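Local coordinates for tubulin-like protein CetZ (Methanosaeta thermophila, PDB 3ZID) that binds and hydrolyses GTP as a tubulin/FtsZ-like cytoskeletal protein and is probably involved in controlling archaeal cell shape, at residues N3-G8 against E44-N49. Sequence-based numbering, arbitrary orientation.
Sequences NVLMLG and ETIAIN
Two neighbouring parallel strands of the GTPase domain's Rossmann-type sheet meet here, with Met6 and Gly8 of 3-8 each bonded through both N and O to 44-49. Five nearly straight backbone bonds zip the pair: Glu44 N to Val4 O at 2.8 Å, Met6 N to Glu44 O at 2.7 Å, then Ile46 N to Met6 O, Gly8 N to Ile46 O and, last, Ile48 N to Gly8 O. Carbonyls also take CA-H contacts, the shortest from Thr45 CA to Met6 O at 3.2 Å.

On the face carrying Leu5, Leu7, Glu44 and Ile46, the side chains of Leu7 and Ile46 run alongside each other in the same direction. Leu7 swings CG beside its own backbone N (chi1 -58°), which brings CD2 to 3.9 Å from Ile46 CB; the same methyl lies 4.3 Å from Ile48 CD1. Leu5 turns CG the other way, beside its carbonyl carbon (chi1 176°), and lays CD1 across Glu44 CB at 3.9 Å. Beyond that CB the Glu44 chain bends off, its carboxylate salt-bridged to Arg42 and Arg100. Ile97 of helix 79-98 covers Leu5, Leu7 and Ile46.

Strand 3-9 runs straight into helix 10-30, whose first residues, Gln11 to Arg15, bind GTP, and that helix packs on the opposite face, where Leu17 touches both Met6 and Thr45. Of the Met6 side chain, CB comes nearest Thr45, 4.3 Å from its CG2, while the chain beyond carries the sulfur off from 44-49. Gly8 has no side chain on this face; beside it, Ala47 touches Asn14, a GTP-binding residue whose ND2 also hydrogen-bonds Ile48 O.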
ATOM      1  N   ASN A   3     -10.956  13.947  10.949  1.00 29.41           N
ATOM      2  CA  ASN A   3     -10.303  13.040  11.888  1.00 26.64           C
ATOM      3  C   ASN A   3      -9.688  11.866  11.146  1.00 28.87           C
ATOM      4  O   ASN A   3     -10.402  11.028  10.595  1.00 23.72           O
ATOM      5  CB  ASN A   3     -11.295  12.522  12.927  1.00 29.05           C
ATOM      6  CG  ASN A   3     -11.829  13.623  13.813  1.00 42.41           C
ATOM      7  OD1 ASN A   3     -11.161  14.059  14.750  1.00 45.11           O
ATOM      8  ND2 ASN A   3     -13.037  14.087  13.515  1.00 46.75           N
ATOM      9  N   VAL A   4      -8.363  11.801  11.153  1.00 25.32           N
ATOM     10  CA  VAL A   4      -7.659  10.792  10.388  1.00 22.40           C
ATOM     11  C   VAL A   4      -6.909   9.863  11.316  1.00 20.52           C
ATOM     12  O   VAL A   4      -6.208  10.305  12.227  1.00 21.85           O
ATOM     13  CB  VAL A   4      -6.657  11.431   9.394  1.00 23.51           C
ATOM     14  CG1 VAL A   4      -6.004  10.351   8.501  1.00 15.91           C
ATOM     15  CG2 VAL A   4      -7.353  12.490   8.547  1.00 23.53           C
ATOM     16  N   LEU A   5      -7.048   8.571  11.078  1.00 20.84           N
ATOM     17  CA  LEU A   5      -6.268   7.591  11.814  1.00 16.94           C
ATOM     18  C   LEU A   5      -5.333   6.909  10.837  1.00 21.14           C
ATOM     19  O   LEU A   5      -5.760   6.458   9.769  1.00 24.90           O
ATOM     20  CB  LEU A   5      -7.198   6.562  12.475  1.00 17.99           C
ATOM     21  CG  LEU A   5      -6.513   5.403  13.211  1.00 26.14           C
ATOM     22  CD1 LEU A   5      -5.671   5.919  14.371  1.00 18.95           C
ATOM     23  CD2 LEU A   5      -7.542   4.388  13.718  1.00 31.93           C
ATOM     24  N   MET A   6      -4.050   6.843  11.176  1.00 23.12           N
ATOM     25  CA  MET A   6      -3.107   6.067  10.364  1.00 19.54           C
ATOM     26  C   MET A   6      -2.490   4.951  11.187  1.00 23.59           C
ATOM     27  O   MET A   6      -1.959   5.206  12.270  1.00 19.97           O
ATOM     28  CB  MET A   6      -2.040   6.957   9.764  1.00 18.35           C
ATOM     29  CG  MET A   6      -2.665   8.098   8.960  1.00 26.79           C
ATOM     30  SD  MET A   6      -1.458   9.126   8.134  1.00 34.42           S
ATOM     31  CE  MET A   6      -1.028   8.109   6.732  1.00 30.09           C
ATOM     32  N   LEU A   7      -2.617   3.724  10.686  1.00 15.91           N
ATOM     33  CA  LEU A   7      -2.158   2.511  11.374  1.00 17.94           C
ATOM     34  C   LEU A   7      -1.075   1.845  10.549  1.00 22.78           C
ATOM     35  O   LEU A   7      -1.346   1.379   9.439  1.00 28.91           O
ATOM     36  CB  LEU A   7      -3.317   1.529  11.501  1.00 20.32           C
ATOM     37  CG  LEU A   7      -4.526   2.067  12.245  1.00 25.51           C
ATOM     38  CD1 LEU A   7      -5.663   1.054  12.248  1.00 28.93           C
ATOM     39  CD2 LEU A   7      -4.114   2.419  13.660  1.00 25.47           C
ATOM     40  N   GLY A   8       0.146   1.795  11.072  1.00 21.15           N
ATOM     41  CA  GLY A   8       1.238   1.164  10.358  1.00 15.54           C
ATOM     42  C   GLY A   8       1.478  -0.210  10.972  1.00 26.13           C
ATOM     43  O   GLY A   8       1.942  -0.305  12.095  1.00 28.36           O
ATOM     44  N   GLU A  44      -4.027  10.945  13.912  1.00 35.73           N
ATOM     45  CA  GLU A  44      -3.452  10.015  14.877  1.00 35.14           C
ATOM     46  C   GLU A  44      -2.702   8.895  14.172  1.00 32.35           C
ATOM     47  O   GLU A  44      -3.109   8.416  13.117  1.00 27.54           O
ATOM     48  CB  GLU A  44      -4.548   9.422  15.766  1.00 43.54           C
ATOM     49  CG  GLU A  44      -5.329  10.465  16.552  1.00 49.62           C
ATOM     50  CD  GLU A  44      -4.647  10.874  17.842  1.00 51.68           C
ATOM     51  OE1 GLU A  44      -3.530  10.399  18.113  1.00 54.42           O
ATOM     52  OE2 GLU A  44      -5.221  11.695  18.579  1.00 61.75           O
ATOM     53  N   THR A  45      -1.584   8.496  14.754  1.00 27.38           N
ATOM     54  CA  THR A  45      -0.770   7.465  14.169  1.00 31.01           C
ATOM     55  C   THR A  45      -0.476   6.415  15.212  1.00 28.03           C
ATOM     56  O   THR A  45      -0.098   6.743  16.335  1.00 26.57           O
ATOM     57  CB  THR A  45       0.552   8.038  13.634  1.00 33.96           C
ATOM     58  OG1 THR A  45       1.314   8.583  14.716  1.00 31.40           O
ATOM     59  CG2 THR A  45       0.281   9.130  12.611  1.00 28.78           C
ATOM     60  N   ILE A  46      -0.664   5.152  14.846  1.00 27.87           N
ATOM     61  CA  ILE A  46      -0.256   4.050  15.706  1.00 24.86           C
ATOM     62  C   ILE A  46       0.541   3.060  14.895  1.00 21.98           C
ATOM     63  O   ILE A  46       0.076   2.592  13.866  1.00 23.23           O
ATOM     64  CB  ILE A  46      -1.438   3.316  16.333  1.00 26.01           C
ATOM     65  CG1 ILE A  46      -2.362   4.305  17.035  1.00 25.50           C
ATOM     66  CG2 ILE A  46      -0.941   2.274  17.354  1.00 20.95           C
ATOM     67  CD1 ILE A  46      -3.631   3.657  17.515  1.00 31.61           C
ATOM     68  N   ALA A  47       1.763   2.791  15.339  1.00 22.36           N
ATOM     69  CA  ALA A  47       2.578   1.749  14.756  1.00 19.92           C
ATOM     70  C   ALA A  47       2.319   0.458  15.530  1.00 24.04           C
ATOM     71  O   ALA A  47       2.555   0.388  16.729  1.00 24.63           O
ATOM     72  CB  ALA A  47       4.026   2.126  14.837  1.00 22.08           C
ATOM     73  N   ILE A  48       1.844  -0.567  14.840  1.00 27.13           N
ATOM     74  CA  ILE A  48       1.518  -1.827  15.497  1.00 22.78           C
ATOM     75  C   ILE A  48       2.472  -2.917  14.995  1.00 20.08           C
ATOM     76  O   ILE A  48       2.715  -3.040  13.789  1.00 22.33           O
ATOM     77  CB  ILE A  48       0.037  -2.192  15.237  1.00 25.51           C
ATOM     78  CG1 ILE A  48      -0.854  -0.993  15.592  1.00 25.40           C
ATOM     79  CG2 ILE A  48      -0.364  -3.444  16.033  1.00 27.72           C
ATOM     80  CD1 ILE A  48      -2.315  -1.122  15.219  1.00 20.73           C
ATOM     81  N   ASN A  49       3.022  -3.696  15.929  1.00 23.44           N
ATOM     82  CA  ASN A  49       3.943  -4.779  15.595  1.00 23.46           C
ATOM     83  C   ASN A  49       4.033  -5.848  16.685  1.00 28.39           C
ATOM     84  O   ASN A  49       3.830  -5.570  17.863  1.00 33.63           O
ATOM     85  CB  ASN A  49       5.343  -4.221  15.324  1.00 22.04           C
ATOM     86  CG  ASN A  49       6.098  -5.015  14.277  1.00 27.98           C
ATOM     87  OD1 ASN A  49       5.988  -6.246  14.201  1.00 26.93           O
ATOM     88  ND2 ASN A  49       6.855  -4.310  13.438  1.00 22.44           N
TER